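PDB 2O16: acetoin utilization protein AcuB, putative from Vibrio cholerae, which is of unknown function but may sense an adenine nucleotide or related small ligand through its pair of CBS domains. Local coordinates for residues A[36-41]-A[123-128]; A[50-55]-A[81-86]; A[87-92]-A[110-115]. All blocks are in the same frame, centred on the assembly; numbering follows the deposited sequence.

Contact 1 of 3, residues A[36-41]-A[123-128]; sequences IRHVPI and IITDSD. With PO4 (phosphate ion), chain C; PO4 (phosphate ion), chain D.
P40 and I123 make the tight end of this contact: CG of the buried proline ring lies 3.6 Å from I123 CG2, the two side chains crossing at about a right angle. Here the two CBS motifs face each other, and the short stretches 37-40 and 123-126 run in nearly opposite directions (161°). Toward solvent direct side-chain packing gives way to a phosphate ion (chain C), probably from the crystallisation liquor, held between the segments. H38, with CG beside its own backbone N (chi1 -60°), offers ND1 to phosphate O1 at 2.8 Å and 171°, the oxygen meeting the ring edge. R37 N also donates to O1 (3.0 Å), while S127 OG grips O4 at 2.9 Å from the other segment. At the more open side R37 NH2 reaches D126 OD2 at 2.8 Å, in the guanidinium plane and on the syn side of the carboxylate, a salt bridge left doubtful by the two conformers of D126. Phosphates lie over both guanidinium faces. T125 and D128 form a capping box at the start of helix 126-141. The donors H38 ND1, R37 N and S127 OG gathered on one anion are consistent with a cleft suited to phosphate-bearing ligands, such as the nucleotides bound by other CBS pairs.

Contact 2 of 3, residues A[50-55]-A[81-86]; sequences GIVSQR and FEVMHT. With PO4 (phosphate ion), chain E.
The last strand of the first CBS motif, 48-53, is covered along G50-V52 by V83 at the end of helix 80-83 and by M84 and H85 just after it. V52 CG1 touches M84 CB at 3.8 Å and V83 CG1 more loosely at 4.3 Å. M84 CG sits between the backbone N and the carbonyl carbon (chi1 70°); from there the chain runs extended, laying SD 4.0 Å from the CA of G50, which has no side chain to keep the sulfur away. No direct hydrogen bond joins the two segments. Two waters do the work instead: one accepts from I51 N (2.9 Å) and probably donates to H85 O, the other accepts from H85 N (2.8 Å) and lies close to I51 O. I51 and H85 are thus joined, backbone to backbone, through two waters. The S-x-x-D sequence common in CBS motifs follows: S53 is the N-cap of helix 54-64, and its backbone N is held by the D56 carboxylate. S53 OG also donates to a phosphate ion (chain E) at O3, 2.8 Å away. H85 turns its ring edge to the same ion, NE2 standing 3.0 Å from O1.

Contact 3 of 3, residues A[87-92]-A[110-115]; sequences DVTSVA and GCLPVV
In the second CBS motif the extended segment before helix 97-106 bridges to strand 112-116 after it, V91 pairing with V114. V91 N donates to P113 O at 3.0 Å, and V91 O accepts from V115 N at 2.9 Å. One residue of 87-92 thus uses both its backbone groups on the two neighbours of V114, the pattern of a parallel bridge. It is a single bridge; the stretches 89-92 and 112-115 are 51° apart in direction. Aliphatic side chains pack beside it, on the side of the CBS motif where helix 97-106 lies. With chi1 at -174° the L112 chain extends away from its own N, and its two methyls reach V91 and T89: CD2 meets V91 CG1 at 3.7 Å, the side chains crossing at about a right angle, and CD1 meets T89 CG2 at 3.6 Å. V91 CG1 also touches V114 CG2 (3.9 Å). S100 and M104 of helix 97-106 pack against V91 and L112 respectively. Beside the bridge, S90 OG rests on V115 CG2 at 3.5 Å, and the P113 ring brings its CD to 3.2 Å from T89 O.

Overall arrangement
Contact 1 lies almost at the centre of the chain and spans the two CBS motifs; contact 2 sits farther out, tying the chain beyond helix 80-83 to the first motif, and contact 3 stays within the second. Contacts 1 and 2 share the antiparallel pair 38-42 and 48-53, where I41 N probably bonds G50 O. Contacts 1 and 3 share the sheet of 119-124 and 112-116. C111 and I51 bring the two motifs together where all three contacts meet. The chemistry follows place: anions and charged groups at the cleft, waters beside a surface phosphate in contact 2, and direct backbone bonds with aliphatic packing in contact 3.

Contact 1 of 3, residues A[36-41]-A[123-128]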
loop_
_atom_site.group_PDB
_atom_site.type_symbol
_atom_site.label_atom_id
_atom_site.label_comp_id
_atom_site.label_asym_id
_atom_site.label_seq_id
_atom_site.Cartn_x
_atom_site.Cartn_y
_atom_site.Cartn_z
ATOM N N ILE A 36 -9.126 -3.920 -4.959
ATOM C CA ILE A 36 -7.828 -3.324 -4.676
ATOM C C ILE A 36 -6.811 -4.454 -4.636
ATOM O O ILE A 36 -7.169 -5.633 -4.673
ATOM C CB ILE A 36 -7.814 -2.534 -3.334
ATOM C CG1 ILE A 36 -8.194 -3.459 -2.182
ATOM C CG2 ILE A 36 -8.725 -1.283 -3.389
ATOM C CD1 ILE A 36 -8.065 -2.839 -0.798
ATOM N N ARG A 37 -5.535 -4.103 -4.550
ATOM C CA ARG A 37 -4.501 -5.101 -4.578
ATOM C C ARG A 37 -3.450 -4.976 -3.478
ATOM O O ARG A 37 -2.446 -5.694 -3.516
ATOM C CB ARG A 37 -3.811 -5.109 -5.941
ATOM C CG ARG A 37 -4.673 -5.728 -7.065
ATOM C CD ARG A 37 -3.878 -5.718 -8.345
ATOM N NE ARG A 37 -3.798 -4.357 -8.874
ATOM C CZ ARG A 37 -2.707 -3.601 -8.859
ATOM N NH1 ARG A 37 -1.541 -4.052 -8.355
ATOM N NH2 ARG A 37 -2.771 -2.385 -9.377
ATOM N N HIS A 38 -3.692 -4.122 -2.490
ATOM C CA HIS A 38 -2.727 -3.929 -1.413
ATOM C C HIS A 38 -3.454 -3.712 -0.110
ATOM O O HIS A 38 -4.312 -2.831 -0.030
ATOM C CB HIS A 38 -1.805 -2.721 -1.709
ATOM C CG HIS A 38 -1.014 -2.879 -2.962
ATOM N ND1 HIS A 38 -1.500 -2.496 -4.198
ATOM C CD2 HIS A 38 0.197 -3.443 -3.188
ATOM C CE1 HIS A 38 -0.610 -2.799 -5.128
ATOM N NE2 HIS A 38 0.419 -3.388 -4.545
ATOM N N VAL A 39 -3.103 -4.529 0.882
ATOM C CA VAL A 39 -3.718 -4.492 2.200
ATOM C C VAL A 39 -2.598 -4.443 3.234
ATOM O O VAL A 39 -1.907 -5.445 3.441
ATOM C CB VAL A 39 -4.574 -5.717 2.474
ATOM C CG1 VAL A 39 -5.221 -5.639 3.870
ATOM C CG2 VAL A 39 -5.669 -5.872 1.359
ATOM N N PRO A 40 -2.437 -3.283 3.865
ATOM C CA PRO A 40 -1.511 -3.200 4.985
ATOM C C PRO A 40 -1.979 -4.109 6.170
ATOM O O PRO A 40 -3.206 -4.276 6.439
ATOM C CB PRO A 40 -1.548 -1.714 5.360
ATOM C CG PRO A 40 -2.162 -1.008 4.139
ATOM C CD PRO A 40 -3.117 -1.995 3.594
ATOM N N ILE A 41 -0.999 -4.715 6.823
ATOM C CA ILE A 41 -1.198 -5.511 8.035
ATOM C C ILE A 41 -0.784 -4.664 9.242
ATOM O O ILE A 41 0.334 -4.139 9.279
ATOM C CB ILE A 41 -0.323 -6.801 7.986
ATOM C CG1 ILE A 41 -0.552 -7.601 6.679
ATOM C CG2 ILE A 41 -0.497 -7.641 9.268
ATOM C CD1 ILE A 41 -2.000 -7.886 6.326
ATOM N N ILE A 123 -1.711 5.081 2.318
ATOM C CA ILE A 123 -0.866 4.339 1.369
ATOM C C ILE A 123 -0.768 5.107 0.063
ATOM O O ILE A 123 -1.691 5.851 -0.288
ATOM C CB ILE A 123 -1.394 2.901 1.056
ATOM C CG1 ILE A 123 -2.848 2.942 0.512
ATOM C CG2 ILE A 123 -1.228 1.999 2.320
ATOM C CD1 ILE A 123 -3.415 1.543 0.027
ATOM N N ILE A 124 0.357 4.936 -0.641
ATOM C CA ILE A 124 0.472 5.432 -2.008
ATOM C C ILE A 124 0.402 4.237 -2.933
ATOM O O ILE A 124 1.221 3.319 -2.819
ATOM C CB ILE A 124 1.826 6.133 -2.276
ATOM C CG1 ILE A 124 2.083 7.269 -1.275
ATOM C CG2 ILE A 124 1.871 6.625 -3.749
ATOM C CD1 ILE A 124 3.500 7.838 -1.402
ATOM N N THR A 125 -0.562 4.221 -3.844
ATOM C CA THR A 125 -0.622 3.143 -4.830
ATOM C C THR A 125 -0.654 3.696 -6.244
ATOM O O THR A 125 -0.813 4.909 -6.445
ATOM C CB THR A 125 -1.882 2.251 -4.702
ATOM O OG1 THR A 125 -3.033 3.063 -4.870
ATOM C CG2 THR A 125 -1.927 1.518 -3.339
ATOM N N ASP A 126 -0.525 2.799 -7.229
ATOM C CA ASP A 126 -0.646 3.224 -8.619
ATOM C C ASP A 126 -1.947 4.041 -8.808
ATOM O O ASP A 126 -1.954 5.043 -9.541
ATOM C CB ASP A 126 -0.527 2.028 -9.586
ATOM C CG ASP A 126 -1.308 0.797 -9.116
ATOM O OD1 ASP A 126 -2.294 0.947 -8.368
ATOM O OD2 ASP A 126 -0.939 -0.324 -9.509
ATOM N N SER A 127 -3.031 3.639 -8.132
ATOM C CA SER A 127 -4.300 4.378 -8.261
ATOM C C SER A 127 -4.153 5.865 -7.895
ATOM O O SER A 127 -4.750 6.728 -8.528
ATOM C CB SER A 127 -5.444 3.719 -7.470
ATOM O OG SER A 127 -5.539 2.340 -7.826
ATOM N N ASP A 128 -3.345 6.170 -6.886
ATOM C CA ASP A 128 -3.106 7.560 -6.509
ATOM C C ASP A 128 -2.362 8.363 -7.587
ATOM O O ASP A 128 -2.646 9.566 -7.789
ATOM C CB ASP A 128 -2.365 7.650 -5.163
ATOM C CG ASP A 128 -3.143 7.000 -4.039
ATOM O OD1 ASP A 128 -4.358 7.285 -3.908
ATOM O OD2 ASP A 128 -2.554 6.171 -3.323
HETATM P P PO4 C . -4.240 -0.750 -5.803
HETATM O O1 PO4 C . -4.068 -1.480 -4.494
HETATM O O2 PO4 C . -2.937 -0.924 -6.559
HETATM O O3 PO4 C . -5.331 -1.498 -6.536
HETATM O O4 PO4 C . -4.601 0.717 -5.654
HETATM P P PO4 D . 0.975 -2.906 -10.794
HETATM O O1 PO4 D . 0.900 -3.455 -9.376
HETATM O O2 PO4 D . 2.192 -3.530 -11.494
HETATM O O3 PO4 D . -0.286 -3.209 -11.569
HETATM O O4 PO4 D . 1.189 -1.420 -10.699
#

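Contact 2 of 3, residues A[50-55]-A[81-86]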
loop_
_atom_site.group_PDB
_atom_site.type_symbol
_atom_site.label_atom_id
_atom_site.label_comp_id
_atom_site.label_asym_id
_atom_site.label_seq_id
_atom_site.Cartn_x
_atom_site.Cartn_y
_atom_site.Cartn_z
ATOM N N GLY A 50 3.341 -4.833 8.234
ATOM C CA GLY A 50 3.700 -5.356 6.891
ATOM C C GLY A 50 2.582 -5.043 5.905
ATOM O O GLY A 50 1.667 -4.305 6.225
ATOM N N ILE A 51 2.657 -5.611 4.694
ATOM C CA ILE A 51 1.658 -5.358 3.691
ATOM C C ILE A 51 1.599 -6.577 2.754
ATOM O O ILE A 51 2.629 -7.206 2.478
ATOM C CB ILE A 51 1.927 -3.990 2.963
ATOM C CG1 ILE A 51 0.933 -3.748 1.821
ATOM C CG2 ILE A 51 3.381 -3.878 2.488
ATOM C CD1 ILE A 51 0.879 -2.303 1.402
ATOM N N VAL A 52 0.394 -6.950 2.322
ATOM C CA VAL A 52 0.258 -8.055 1.370
ATOM C C VAL A 52 -0.326 -7.518 0.057
ATOM O O VAL A 52 -1.238 -6.687 0.077
ATOM C CB VAL A 52 -0.623 -9.224 1.947
ATOM C CG1 VAL A 52 0.111 -9.910 3.126
ATOM C CG2 VAL A 52 -2.016 -8.696 2.392
ATOM N N SER A 53 0.242 -7.952 -1.064
ATOM C CA SER A 53 -0.256 -7.542 -2.378
ATOM C C SER A 53 -1.012 -8.710 -2.988
ATOM O O SER A 53 -0.899 -9.848 -2.521
ATOM C CB SER A 53 0.913 -7.161 -3.298
ATOM O OG SER A 53 1.741 -8.294 -3.507
ATOM N N GLN A 54 -1.763 -8.440 -4.051
ATOM C CA GLN A 54 -2.336 -9.546 -4.830
ATOM C C GLN A 54 -1.242 -10.513 -5.264
ATOM O O GLN A 54 -1.432 -11.744 -5.226
ATOM C CB GLN A 54 -3.075 -9.025 -6.065
ATOM C CG GLN A 54 -3.676 -10.171 -6.913
ATOM C CD GLN A 54 -4.252 -9.644 -8.212
ATOM O OE1 GLN A 54 -3.529 -9.386 -9.176
ATOM N NE2 GLN A 54 -5.545 -9.419 -8.214
ATOM N N ARG A 55 -0.078 -9.972 -5.645
ATOM C CA ARG A 55 1.027 -10.829 -6.050
ATOM C C ARG A 55 1.483 -11.776 -4.927
ATOM O O ARG A 55 1.816 -12.946 -5.173
ATOM C CB ARG A 55 2.206 -10.015 -6.617
ATOM C CG ARG A 55 3.364 -10.936 -7.107
ATOM C CD ARG A 55 4.430 -10.178 -7.888
ATOM N NE ARG A 55 5.602 -11.005 -8.184
ATOM C CZ ARG A 55 6.648 -10.605 -8.905
ATOM N NH1 ARG A 55 6.685 -9.382 -9.421
ATOM N NH2 ARG A 55 7.665 -11.432 -9.115
ATOM N N PHE A 81 0.594 -12.951 8.818
ATOM C CA PHE A 81 1.987 -12.811 9.292
ATOM C C PHE A 81 2.975 -13.798 8.613
ATOM O O PHE A 81 4.184 -13.499 8.511
ATOM C CB PHE A 81 2.111 -12.802 10.832
ATOM C CG PHE A 81 1.954 -14.170 11.493
ATOM C CD1 PHE A 81 3.005 -15.106 11.472
ATOM C CD2 PHE A 81 0.778 -14.503 12.153
ATOM C CE1 PHE A 81 2.853 -16.366 12.083
ATOM C CE2 PHE A 81 0.616 -15.735 12.767
ATOM C CZ PHE A 81 1.661 -16.680 12.729
ATOM N N GLU A 82 2.472 -14.949 8.157
ATOM C CA GLU A 82 3.309 -15.917 7.408
ATOM C C GLU A 82 3.469 -15.559 5.931
ATOM O O GLU A 82 4.375 -16.053 5.266
ATOM C CB GLU A 82 2.759 -17.351 7.535
ATOM C CG GLU A 82 2.866 -17.874 8.953
ATOM C CD GLU A 82 2.512 -19.340 9.121
ATOM O OE1 GLU A 82 2.007 -19.980 8.168
ATOM O OE2 GLU A 82 2.753 -19.857 10.239
ATOM N N VAL A 83 2.551 -14.761 5.397
ATOM C CA VAL A 83 2.579 -14.412 3.975
ATOM C C VAL A 83 3.337 -13.091 3.747
ATOM O O VAL A 83 4.075 -12.936 2.755
ATOM C CB VAL A 83 1.144 -14.332 3.396
ATOM C CG1 VAL A 83 1.151 -13.874 1.929
ATOM C CG2 VAL A 83 0.405 -15.716 3.536
ATOM N N MET A 84 3.177 -12.137 4.659
ATOM C CA MET A 84 3.744 -10.808 4.417
ATOM C C MET A 84 5.291 -10.842 4.487
ATOM O O MET A 84 5.894 -11.589 5.291
ATOM C CB MET A 84 3.181 -9.783 5.410
ATOM C CG MET A 84 3.675 -9.977 6.829
ATOM S SD MET A 84 2.618 -9.073 7.976
ATOM C CE MET A 84 3.560 -9.176 9.508
ATOM N N HIS A 85 5.906 -10.030 3.629
ATOM C CA HIS A 85 7.357 -9.870 3.598
ATOM C C HIS A 85 7.841 -9.237 4.886
ATOM O O HIS A 85 7.189 -8.328 5.407
ATOM C CB HIS A 85 7.742 -8.981 2.406
ATOM C CG HIS A 85 7.758 -9.728 1.111
ATOM N ND1 HIS A 85 8.455 -10.911 0.948
ATOM C CD2 HIS A 85 7.152 -9.485 -0.070
ATOM C CE1 HIS A 85 8.280 -11.357 -0.287
ATOM N NE2 HIS A 85 7.497 -10.509 -0.923
ATOM N N THR A 86 8.979 -9.726 5.390
ATOM C CA THR A 86 9.559 -9.206 6.632
ATOM C C THR A 86 10.248 -7.855 6.384
ATOM O O THR A 86 10.437 -7.081 7.310
ATOM C CB THR A 86 10.544 -10.241 7.243
ATOM O OG1 THR A 86 11.504 -10.596 6.248
ATOM C CG2 THR A 86 9.793 -11.536 7.671
HETATM P P PO4 E . 5.563 -8.315 -4.071
HETATM O O1 PO4 E . 5.710 -8.841 -2.657
HETATM O O2 PO4 E . 5.353 -9.521 -4.964
HETATM O O3 PO4 E . 4.344 -7.386 -4.207
HETATM O O4 PO4 E . 6.866 -7.660 -4.504
HETATM O O HOH W 1 5.275 -6.793 4.315
HETATM O O HOH W 2 4.490 -8.664 1.579
#

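Contact 3 of 3, residues A[87-92]-A[110-115]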
loop_
_atom_site.group_PDB
_atom_site.type_symbol
_atom_site.label_atom_id
_atom_site.label_comp_id
_atom_site.label_asym_id
_atom_site.label_seq_id
_atom_site.Cartn_x
_atom_site.Cartn_y
_atom_site.Cartn_z
ATOM N N ASP A 87 10.621 -7.556 5.142
ATOM C CA ASP A 87 11.168 -6.240 4.825
ATOM C C ASP A 87 10.004 -5.304 4.486
ATOM O O ASP A 87 9.232 -5.589 3.577
ATOM C CB ASP A 87 12.121 -6.341 3.647
ATOM C CG ASP A 87 13.231 -7.352 3.897
ATOM O OD1 ASP A 87 14.145 -7.040 4.676
ATOM O OD2 ASP A 87 13.175 -8.458 3.329
ATOM N N VAL A 88 9.907 -4.186 5.200
ATOM C CA VAL A 88 8.794 -3.274 5.027
ATOM C C VAL A 88 9.317 -1.864 4.650
ATOM O O VAL A 88 10.104 -1.271 5.405
ATOM C CB VAL A 88 7.957 -3.194 6.329
ATOM C CG1 VAL A 88 6.739 -2.227 6.134
ATOM C CG2 VAL A 88 7.493 -4.598 6.774
ATOM N N THR A 89 8.872 -1.347 3.502
ATOM C CA THR A 89 9.277 -0.019 3.034
ATOM C C THR A 89 8.120 0.928 3.314
ATOM O O THR A 89 6.965 0.579 3.030
ATOM C CB THR A 89 9.620 -0.038 1.530
ATOM O OG1 THR A 89 10.634 -1.027 1.298
ATOM C CG2 THR A 89 10.173 1.351 1.040
ATOM N N SER A 90 8.418 2.085 3.889
ATOM C CA SER A 90 7.387 3.090 4.197
ATOM C C SER A 90 7.979 4.494 4.008
ATOM O O SER A 90 9.213 4.654 3.731
ATOM C CB SER A 90 6.861 2.921 5.639
ATOM O OG SER A 90 7.916 3.161 6.556
ATOM N N VAL A 91 7.110 5.501 4.140
ATOM C CA VAL A 91 7.525 6.902 4.010
ATOM C C VAL A 91 6.730 7.748 5.006
ATOM O O VAL A 91 5.638 7.345 5.424
ATOM C CB VAL A 91 7.299 7.401 2.549
ATOM C CG1 VAL A 91 5.770 7.528 2.208
ATOM C CG2 VAL A 91 8.014 8.750 2.263
ATOM N N ALA A 92 7.255 8.917 5.374
ATOM C CA ALA A 92 6.508 9.879 6.217
ATOM C C ALA A 92 5.544 10.740 5.397
ATOM O O ALA A 92 5.803 11.010 4.215
ATOM C CB ALA A 92 7.489 10.777 7.012
ATOM N N GLY A 110 5.664 -0.907 -5.771
ATOM C CA GLY A 110 4.344 -0.589 -6.324
ATOM C C GLY A 110 3.463 0.213 -5.381
ATOM O O GLY A 110 2.706 1.119 -5.828
ATOM N N CYS A 111 3.592 -0.073 -4.078
ATOM C CA CYS A 111 2.783 0.542 -3.028
ATOM C C CYS A 111 3.638 0.937 -1.837
ATOM O O CYS A 111 4.415 0.134 -1.342
ATOM C CB CYS A 111 1.701 -0.422 -2.549
ATOM S SG CYS A 111 0.703 0.146 -1.165
ATOM N N LEU A 112 3.492 2.172 -1.383
ATOM C CA LEU A 112 4.296 2.696 -0.294
ATOM C C LEU A 112 3.366 3.138 0.848
ATOM O O LEU A 112 2.674 4.153 0.733
ATOM C CB LEU A 112 5.180 3.836 -0.838
ATOM C CG LEU A 112 6.253 4.543 -0.006
ATOM C CD1 LEU A 112 7.329 3.533 0.475
ATOM C CD2 LEU A 112 6.880 5.682 -0.857
ATOM N N PRO A 113 3.324 2.354 1.952
ATOM C CA PRO A 113 2.604 2.777 3.159
ATOM C C PRO A 113 3.193 4.068 3.704
ATOM O O PRO A 113 4.393 4.269 3.618
ATOM C CB PRO A 113 2.861 1.642 4.159
ATOM C CG PRO A 113 3.309 0.459 3.306
ATOM C CD PRO A 113 3.965 1.033 2.099
ATOM N N VAL A 114 2.333 4.930 4.243
ATOM C CA VAL A 114 2.712 6.223 4.793
ATOM C C VAL A 114 2.465 6.110 6.297
ATOM O O VAL A 114 1.366 5.743 6.748
ATOM C CB VAL A 114 1.830 7.366 4.186
ATOM C CG1 VAL A 114 2.203 8.762 4.741
ATOM C CG2 VAL A 114 1.910 7.340 2.658
ATOM N N VAL A 115 3.510 6.365 7.076
ATOM C CA VAL A 115 3.446 6.162 8.523
ATOM C C VAL A 115 3.897 7.436 9.257
ATOM O O VAL A 115 4.823 8.110 8.816
ATOM C CB VAL A 115 4.321 4.965 8.974
ATOM C CG1 VAL A 115 3.751 3.602 8.419
ATOM C CG2 VAL A 115 5.744 5.145 8.531
#